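Beta sliding clamp (Streptococcus pneumoniae, PDB 2AWA) probably forms a head-to-tail dimeric ring around DNA, tethering DNA polymerases and other proteins to it and so conferring processivity on replication. Local coordinates at residues B[91-94]-B[95-99]; B[169-172]-B[173-176]; B[280-283]-B[284-287]. All blocks are in the same frame, centred on the assembly; numbering follows the deposited sequence.

Interaction 1: B[91-94]-B[95-99]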
ATOM      1  N   ALA B  91      10.471   7.121 -18.795  1.00 58.67           N
ATOM      2  CA  ALA B  91       9.082   7.357 -18.473  1.00 57.87           C
ATOM      3  C   ALA B  91       8.825   7.598 -16.993  1.00 57.50           C
ATOM      4  O   ALA B  91       8.233   8.597 -16.647  1.00 59.61           O
ATOM      5  CB  ALA B  91       8.200   6.212 -19.032  1.00 56.49           C
ATOM      6  N   SER B  92       9.251   6.707 -16.111  1.00 59.79           N
ATOM      7  CA  SER B  92       9.000   6.909 -14.670  1.00 60.88           C
ATOM      8  C   SER B  92       9.442   8.276 -14.209  1.00 61.44           C
ATOM      9  O   SER B  92       8.652   9.038 -13.655  1.00 64.30           O
ATOM     10  CB  SER B  92       9.722   5.877 -13.831  1.00 58.52           C
ATOM     11  OG  SER B  92       9.037   4.662 -13.898  1.00 64.66           O
ATOM     12  N   PHE B  93      10.710   8.585 -14.451  1.00 60.39           N
ATOM     13  CA  PHE B  93      11.273   9.840 -14.000  1.00 59.64           C
ATOM     14  C   PHE B  93      10.486  11.038 -14.557  1.00 60.18           C
ATOM     15  O   PHE B  93      10.042  11.898 -13.804  1.00 59.28           O
ATOM     16  CB  PHE B  93      12.742   9.922 -14.391  1.00 58.71           C
ATOM     17  CG  PHE B  93      13.460  11.029 -13.728  1.00 60.69           C
ATOM     18  CD1 PHE B  93      13.572  11.057 -12.354  1.00 63.77           C
ATOM     19  CD2 PHE B  93      14.016  12.055 -14.460  1.00 65.36           C
ATOM     20  CE1 PHE B  93      14.218  12.089 -11.713  1.00 60.71           C
ATOM     21  CE2 PHE B  93      14.667  13.090 -13.818  1.00 65.56           C
ATOM     22  CZ  PHE B  93      14.766  13.099 -12.439  1.00 61.82           C
ATOM     23  N   PHE B  94      10.294  11.064 -15.874  1.00 60.17           N
ATOM     24  CA  PHE B  94       9.631  12.168 -16.540  1.00 60.29           C
ATOM     25  C   PHE B  94       8.284  12.394 -15.914  1.00 60.62           C
ATOM     26  O   PHE B  94       7.947  13.525 -15.514  1.00 61.54           O
ATOM     27  CB  PHE B  94       9.461  11.866 -18.033  1.00 61.04           C
ATOM     28  CG  PHE B  94       8.684  12.905 -18.781  1.00 58.94           C
ATOM     29  CD1 PHE B  94       9.049  14.241 -18.728  1.00 61.14           C
ATOM     30  CD2 PHE B  94       7.595  12.544 -19.566  1.00 65.48           C
ATOM     31  CE1 PHE B  94       8.335  15.206 -19.440  1.00 64.98           C
ATOM     32  CE2 PHE B  94       6.883  13.496 -20.295  1.00 62.01           C
ATOM     33  CZ  PHE B  94       7.246  14.826 -20.224  1.00 63.37           C
ATOM     34  N   ILE B  95       7.529  11.305 -15.805  1.00 60.13           N
ATOM     35  CA  ILE B  95       6.198  11.350 -15.207  1.00 61.32           C
ATOM     36  C   ILE B  95       6.208  11.897 -13.792  1.00 60.46           C
ATOM     37  O   ILE B  95       5.391  12.751 -13.473  1.00 61.72           O
ATOM     38  CB  ILE B  95       5.486   9.992 -15.264  1.00 60.31           C
ATOM     39  CG1 ILE B  95       5.090   9.721 -16.720  1.00 65.13           C
ATOM     40  CG2 ILE B  95       4.249  10.000 -14.366  1.00 57.55           C
ATOM     41  CD1 ILE B  95       4.518   8.337 -17.006  1.00 65.57           C
ATOM     42  N   ASN B  96       7.128  11.424 -12.956  1.00 59.68           N
ATOM     43  CA  ASN B  96       7.304  12.011 -11.626  1.00 61.04           C
ATOM     44  C   ASN B  96       7.563  13.507 -11.642  1.00 61.08           C
ATOM     45  O   ASN B  96       7.080  14.231 -10.775  1.00 63.23           O
ATOM     46  CB  ASN B  96       8.470  11.357 -10.877  1.00 61.52           C
ATOM     47  CG  ASN B  96       8.100  10.049 -10.291  1.00 59.10           C
ATOM     48  OD1 ASN B  96       7.026   9.906  -9.721  1.00 64.44           O
ATOM     49  ND2 ASN B  96       8.980   9.075 -10.419  1.00 71.21           N
ATOM     50  N   VAL B  97       8.362  13.958 -12.600  1.00 59.24           N
ATOM     51  CA  VAL B  97       8.764  15.347 -12.642  1.00 58.44           C
ATOM     52  C   VAL B  97       7.570  16.207 -13.026  1.00 57.45           C
ATOM     53  O   VAL B  97       7.290  17.196 -12.358  1.00 54.82           O
ATOM     54  CB  VAL B  97       9.941  15.560 -13.619  1.00 59.40           C
ATOM     55  CG1 VAL B  97      10.062  17.038 -14.039  1.00 63.53           C
ATOM     56  CG2 VAL B  97      11.217  15.067 -12.995  1.00 55.04           C
ATOM     57  N   VAL B  98       6.877  15.831 -14.099  1.00 56.91           N
ATOM     58  CA  VAL B  98       5.703  16.572 -14.522  1.00 58.54           C
ATOM     59  C   VAL B  98       4.738  16.692 -13.348  1.00 59.36           C
ATOM     60  O   VAL B  98       4.307  17.771 -12.968  1.00 59.92           O
ATOM     61  CB  VAL B  98       4.990  15.867 -15.694  1.00 60.32           C
ATOM     62  CG1 VAL B  98       3.580  16.409 -15.879  1.00 61.84           C
ATOM     63  CG2 VAL B  98       5.804  15.996 -16.987  1.00 60.86           C
ATOM     64  N   SER B  99       4.413  15.548 -12.769  1.00 61.26           N
ATOM     65  CA  SER B  99       3.550  15.474 -11.611  1.00 61.43           C
ATOM     66  C   SER B  99       3.963  16.452 -10.486  1.00 61.82           C
ATOM     67  O   SER B  99       3.112  16.968  -9.761  1.00 63.12           O
ATOM     68  CB  SER B  99       3.546  14.032 -11.114  1.00 60.71           C
ATOM     69  OG  SER B  99       2.925  13.942  -9.861  1.00 65.44           O
TER

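Interaction 2: B[169-172]-B[173-176]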
ATOM      1  N   GLU B 169       4.545 -20.033 -17.242  1.00 71.01           N
ATOM      2  CA  GLU B 169       5.027 -19.595 -18.555  1.00 71.45           C
ATOM      3  C   GLU B 169       5.580 -20.750 -19.406  1.00 69.36           C
ATOM      4  O   GLU B 169       5.830 -20.587 -20.594  1.00 69.54           O
ATOM      5  CB  GLU B 169       6.099 -18.502 -18.395  1.00 73.00           C
ATOM      6  CG  GLU B 169       5.551 -17.046 -18.303  1.00 80.45           C
ATOM      7  CD  GLU B 169       6.648 -16.006 -17.985  1.00 73.44           C
ATOM      8  N   SER B 170       5.762 -21.917 -18.806  1.00 68.15           N
ATOM      9  CA  SER B 170       6.270 -23.068 -19.542  1.00 68.60           C
ATOM     10  C   SER B 170       5.194 -23.722 -20.403  1.00 66.54           C
ATOM     11  O   SER B 170       5.497 -24.600 -21.200  1.00 66.66           O
ATOM     12  CB  SER B 170       6.848 -24.099 -18.582  1.00 67.15           C
ATOM     13  OG  SER B 170       5.810 -24.553 -17.742  1.00 73.22           O
ATOM     14  N   ARG B 171       3.946 -23.299 -20.236  1.00 66.41           N
ATOM     15  CA  ARG B 171       2.843 -23.773 -21.080  1.00 66.10           C
ATOM     16  C   ARG B 171       2.030 -22.615 -21.663  1.00 62.37           C
ATOM     17  O   ARG B 171       0.877 -22.455 -21.319  1.00 64.24           O
ATOM     18  CB  ARG B 171       1.936 -24.697 -20.263  1.00 67.26           C
ATOM     19  CG  ARG B 171       1.079 -25.634 -21.119  1.00 66.36           C
ATOM     20  CD  ARG B 171       0.363 -26.602 -20.251  1.00 65.32           C
ATOM     21  NE  ARG B 171      -0.119 -27.754 -20.979  1.00 64.33           N
ATOM     22  CZ  ARG B 171      -0.802 -28.746 -20.413  1.00 69.69           C
ATOM     23  NH1 ARG B 171      -1.065 -28.729 -19.112  1.00 69.57           N
ATOM     24  NH2 ARG B 171      -1.215 -29.774 -21.143  1.00 74.19           N
ATOM     25  N   PRO B 172       2.625 -21.829 -22.569  1.00 59.41           N
ATOM     26  CA  PRO B 172       2.081 -20.530 -22.931  1.00 59.33           C
ATOM     27  C   PRO B 172       0.591 -20.510 -23.282  1.00 61.29           C
ATOM     28  O   PRO B 172      -0.113 -19.601 -22.851  1.00 63.39           O
ATOM     29  CB  PRO B 172       2.909 -20.107 -24.157  1.00 57.73           C
ATOM     30  CG  PRO B 172       4.044 -21.006 -24.244  1.00 55.59           C
ATOM     31  CD  PRO B 172       3.857 -22.149 -23.306  1.00 59.92           C
ATOM     32  N   ILE B 173       0.114 -21.483 -24.053  1.00 61.65           N
ATOM     33  CA  ILE B 173      -1.257 -21.445 -24.569  1.00 61.55           C
ATOM     34  C   ILE B 173      -2.303 -21.262 -23.450  1.00 62.16           C
ATOM     35  O   ILE B 173      -3.230 -20.493 -23.618  1.00 63.44           O
ATOM     36  CB  ILE B 173      -1.569 -22.695 -25.426  1.00 62.08           C
ATOM     37  CG1 ILE B 173      -2.812 -22.476 -26.281  1.00 66.06           C
ATOM     38  CG2 ILE B 173      -1.751 -23.920 -24.560  1.00 64.62           C
ATOM     39  CD1 ILE B 173      -2.601 -21.530 -27.415  1.00 65.33           C
ATOM     40  N   LEU B 174      -2.116 -21.905 -22.296  1.00 61.72           N
ATOM     41  CA  LEU B 174      -3.037 -21.757 -21.159  1.00 62.26           C
ATOM     42  C   LEU B 174      -2.862 -20.485 -20.302  1.00 63.60           C
ATOM     43  O   LEU B 174      -3.595 -20.301 -19.305  1.00 64.03           O
ATOM     44  CB  LEU B 174      -2.899 -22.947 -20.209  1.00 61.87           C
ATOM     45  CG  LEU B 174      -3.042 -24.347 -20.754  1.00 61.86           C
ATOM     46  CD1 LEU B 174      -3.090 -25.282 -19.589  1.00 61.24           C
ATOM     47  CD2 LEU B 174      -4.298 -24.467 -21.600  1.00 67.47           C
ATOM     48  N   THR B 175      -1.895 -19.633 -20.639  1.00 63.21           N
ATOM     49  CA  THR B 175      -1.763 -18.308 -19.980  1.00 62.94           C
ATOM     50  C   THR B 175      -2.650 -17.223 -20.621  1.00 63.12           C
ATOM     51  O   THR B 175      -2.647 -16.071 -20.204  1.00 62.45           O
ATOM     52  CB  THR B 175      -0.334 -17.799 -20.039  1.00 61.79           C
ATOM     53  OG1 THR B 175       0.043 -17.622 -21.405  1.00 62.19           O
ATOM     54  CG2 THR B 175       0.610 -18.777 -19.370  1.00 63.24           C
ATOM     55  N   GLY B 176      -3.394 -17.603 -21.653  1.00 65.30           N
ATOM     56  CA  GLY B 176      -4.259 -16.684 -22.352  1.00 65.34           C
ATOM     57  C   GLY B 176      -5.714 -17.069 -22.215  1.00 64.44           C
ATOM     58  O   GLY B 176      -6.051 -18.134 -21.680  1.00 64.75           O
TER

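Interaction 3: B[280-283]-B[284-287]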
ATOM      1  N   VAL B 280     -23.536 -16.457  -1.877  1.00 60.19           N
ATOM      2  CA  VAL B 280     -22.192 -16.328  -2.429  1.00 59.42           C
ATOM      3  C   VAL B 280     -21.253 -15.756  -1.394  1.00 59.86           C
ATOM      4  O   VAL B 280     -20.173 -16.313  -1.139  1.00 58.84           O
ATOM      5  CB  VAL B 280     -22.191 -15.430  -3.698  1.00 59.75           C
ATOM      6  CG1 VAL B 280     -20.771 -15.064  -4.137  1.00 57.92           C
ATOM      7  CG2 VAL B 280     -22.918 -16.128  -4.827  1.00 58.42           C
ATOM      8  N   VAL B 281     -21.683 -14.656  -0.785  1.00 60.34           N
ATOM      9  CA  VAL B 281     -20.862 -13.960   0.196  1.00 60.94           C
ATOM     10  C   VAL B 281     -20.563 -14.855   1.381  1.00 61.62           C
ATOM     11  O   VAL B 281     -19.414 -14.971   1.785  1.00 64.35           O
ATOM     12  CB  VAL B 281     -21.500 -12.651   0.671  1.00 59.88           C
ATOM     13  CG1 VAL B 281     -20.699 -12.057   1.783  1.00 60.94           C
ATOM     14  CG2 VAL B 281     -21.578 -11.648  -0.489  1.00 61.25           C
ATOM     15  N   ASN B 282     -21.588 -15.497   1.928  1.00 63.17           N
ATOM     16  CA  ASN B 282     -21.416 -16.347   3.106  1.00 62.34           C
ATOM     17  C   ASN B 282     -20.493 -17.485   2.819  1.00 61.99           C
ATOM     18  O   ASN B 282     -19.679 -17.823   3.644  1.00 63.70           O
ATOM     19  CB  ASN B 282     -22.746 -16.917   3.587  1.00 62.55           C
ATOM     20  CG  ASN B 282     -23.627 -15.876   4.208  1.00 67.90           C
ATOM     21  OD1 ASN B 282     -23.219 -14.714   4.377  1.00 68.11           O
ATOM     22  ND2 ASN B 282     -24.858 -16.272   4.549  1.00 72.33           N
ATOM     23  N   LEU B 283     -20.618 -18.090   1.645  1.00 63.13           N
ATOM     24  CA  LEU B 283     -19.714 -19.157   1.281  1.00 61.49           C
ATOM     25  C   LEU B 283     -18.288 -18.615   1.157  1.00 62.20           C
ATOM     26  O   LEU B 283     -17.362 -19.197   1.687  1.00 64.33           O
ATOM     27  CB  LEU B 283     -20.182 -19.845   0.005  1.00 60.97           C
ATOM     28  CG  LEU B 283     -19.369 -21.068  -0.436  1.00 62.51           C
ATOM     29  CD1 LEU B 283     -19.069 -22.092   0.700  1.00 61.13           C
ATOM     30  CD2 LEU B 283     -20.087 -21.717  -1.573  1.00 61.87           C
ATOM     31  N   ARG B 284     -18.105 -17.479   0.505  1.00 64.78           N
ATOM     32  CA  ARG B 284     -16.769 -16.908   0.403  1.00 65.84           C
ATOM     33  C   ARG B 284     -16.149 -16.742   1.782  1.00 65.33           C
ATOM     34  O   ARG B 284     -14.993 -17.081   1.994  1.00 65.61           O
ATOM     35  CB  ARG B 284     -16.763 -15.560  -0.317  1.00 66.20           C
ATOM     36  CG  ARG B 284     -15.360 -15.151  -0.797  1.00 67.18           C
ATOM     37  CD  ARG B 284     -15.335 -13.773  -1.422  1.00 68.90           C
ATOM     38  NE  ARG B 284     -15.551 -12.751  -0.406  1.00 80.90           N
ATOM     39  CZ  ARG B 284     -16.675 -12.050  -0.220  1.00 85.76           C
ATOM     40  NH1 ARG B 284     -17.745 -12.209  -0.994  1.00 89.91           N
ATOM     41  NH2 ARG B 284     -16.722 -11.157   0.764  1.00 86.68           N
ATOM     42  N   GLN B 285     -16.906 -16.231   2.731  1.00 64.84           N
ATOM     43  CA  GLN B 285     -16.336 -15.981   4.048  1.00 64.82           C
ATOM     44  C   GLN B 285     -15.995 -17.284   4.744  1.00 64.76           C
ATOM     45  O   GLN B 285     -15.023 -17.347   5.485  1.00 65.59           O
ATOM     46  CB  GLN B 285     -17.270 -15.121   4.879  1.00 65.70           C
ATOM     47  CG  GLN B 285     -17.417 -13.706   4.292  1.00 66.87           C
ATOM     48  CD  GLN B 285     -18.564 -12.915   4.880  1.00 66.12           C
ATOM     49  OE1 GLN B 285     -19.424 -13.449   5.573  1.00 70.56           O
ATOM     50  NE2 GLN B 285     -18.585 -11.629   4.590  1.00 69.95           N
ATOM     51  N   SER B 286     -16.767 -18.332   4.476  1.00 64.46           N
ATOM     52  CA  SER B 286     -16.469 -19.654   5.034  1.00 64.99           C
ATOM     53  C   SER B 286     -15.200 -20.253   4.461  1.00 65.32           C
ATOM     54  O   SER B 286     -14.435 -20.872   5.179  1.00 64.43           O
ATOM     55  CB  SER B 286     -17.621 -20.618   4.785  1.00 64.63           C
ATOM     56  OG  SER B 286     -18.688 -20.324   5.654  1.00 68.19           O
HETATM   57  N   MSE B 287     -15.000 -20.088   3.154  1.00 65.61           N
HETATM   58  CA  MSE B 287     -13.821 -20.598   2.479  1.00 63.34           C
HETATM   59  C   MSE B 287     -12.526 -19.878   2.831  1.00 62.09           C
HETATM   60  O   MSE B 287     -11.453 -20.485   2.826  1.00 62.80           O
HETATM   61  CB  MSE B 287     -14.052 -20.534   0.983  1.00 66.15           C
HETATM   62  CG  MSE B 287     -15.098 -21.500   0.513  1.00 74.21           C
HETATM   63 SE   MSE B 287     -14.763 -23.368   1.114  1.00 89.06          SE
HETATM   64  CE  MSE B 287     -15.931 -23.450   2.722  1.00 84.92           C
TER

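Interaction 1: B[91-94]-B[95-99]
One face of the Phe-93 ring is met by Val-97, whose CG2 lies 4.2 Å from the Phe-93 ring centroid and only 16° off the ring normal, which defines a CH-pi contact. Val-98 repeats this one residue on: its CG2 is 3.9 Å from the centroid of the Phe-94 ring, tilted 25° off the normal and offset toward the CE1-CZ side of the rim, with Phe-94 CE1 3.6 Å away. Leu-27 of helix 20-31, Ile-48, Leu-118 and Leu-127 also pack on the Phe-94 side chain. Phe-94 carries CG opposite its backbone N (chi1 175°), a torsion that leads the ring along the helix to Val-98. Both aromatic-valine pairs are i to i+4 steps of helix 91-100 in the N-terminal domain, where the helix rests on beta strands beside helix 20-31. Phe-93 and Val-97 also reach the subunit boundary, packing on Val-320 and Leu-292 of the second subunit respectively. The backbone sets this spacing: Ile-95 N bonds Ala-91 O, Asn-96 N bonds Ser-92 O, and Val-98 N bonds Phe-94 O, each at 2.9 Å and close to straight. The bond from Val-97 N to Phe-93 O is more bent, and Val-97 N adds a weak one to Phe-94 O. Ile-95 runs CG1 back beside Ala-91 O at 3.3 Å, while its side chain touches Leu-27 and Asn-28.

Interaction 2: B[169-172]-B[173-176]
The polar links of this turn centre on Pro-172 O and Thr-175. The firm one is the amide bond, in which Thr-175 N donates to Pro-172 O at 2.8 Å with an N-H...O angle of 156°. Its donor stands well above the carbonyl plane, 50° out of it, so it does not lie on a lone pair. Thr-175 OG1 sits between its own N and carbonyl carbon (chi1 62°), which turns the hydroxyl back onto Pro-172 O, close enough to share that acceptor; the modelled OG1 to O length of 2.5 Å is doubtful, however. A longer bond, Leu-174 N to Arg-171 O at 3.2 Å, adds another i to i+3 link, as expected of a 3-10 turn.

The apolar packing is between the aliphatic part of Arg-171 and Leu-174, which lie side by side and point the same way. The arginine chain is extended from CG to NE, and its CD comes within 3.8 Å of Leu-174 CD1, while Arg-171 NH1 is 4.0 Å from that methyl. Leu-174 also packs on Pro-262, Ile-173 on Tyr-261 and Thr-175 on Leu-257, while Thr-175 O bonds Ser-217 OG, all within the same subunit.

In bacterial relatives the corresponding loop borders the pocket that receives peptide motifs of polymerases, and a similar place is likely here. Chemically, the exposed Arg-171 lies along the buried Leu-174 through its CD, leaving a cationic guanidinium at the surface over an apolar patch, while the two i to i+3 amide bonds hold the turn leading into strand 176-182.

Interaction 3: B[280-283]-B[284-287]
Four successive i to i+4 backbone bonds run from Arg-284 N to Val-280 O, Gln-285 N to Val-281 O, Ser-286 N to Asn-282 O and Met-287 N to Leu-283 O, their N-H...O angles between 150° and 165°, so the first turns of helix 280-294 are regular. On the outer side Val-281 is flanked by two long chains that point the same way as it does. Gln-285 NE2 comes to 3.5 Å from Val-281 CG1. Arg-284 NH1 is 3.9 Å from Val-281 CG2, brought there by a bend at chi3 (70°) that folds the guanidinium back, so that Val-281 O lies over one of its faces, near the rim. On the buried side Leu-283 CD1 meets selenomethionine Met-287 at two points, CE and CG, each 4.0 Å away; the Met-287 chain is bent twice, at chi2 and chi3, which keeps CE close to the leucine. Ser-286 OG is hydrogen-bonded to Glu-325, whose carboxylate satisfies the buried hydroxyl, while Arg-284 NE has only a long, weak ion pair with Glu-288. Leu-283 packs on Leu-350 and Ile-360, and Met-287 on Leu-346, Ile-347 and Ile-327. An amphipathic helix of this kind, paired with helix 343-351 and backed by antiparallel sheets, is characteristic of the repeated domain of beta sliding-ring subunits, here the C-terminal one.

How the interactions relate
The three contacts fall in the N-terminal, central and C-terminal domains, and none touches another. The centres of interactions 1 and 3 are about 43 Å apart. These two are comparable helix openings, each with a buried apolar side set on strands and another helix, and each with exposed polar positions, such as Ser-92 and Asn-96 in one and Asn-282 and Gln-285 in the other. They differ in that Phe-93 and Val-97 pack on the second subunit, Val-97 against Leu-292 of its helix 280-294, while residues 280-287 touch no other chain. Interaction 2 is a loop with an exposed Arg-171 and Pro-172 side and a buried Leu-174, held by i to i+3 amide bonds.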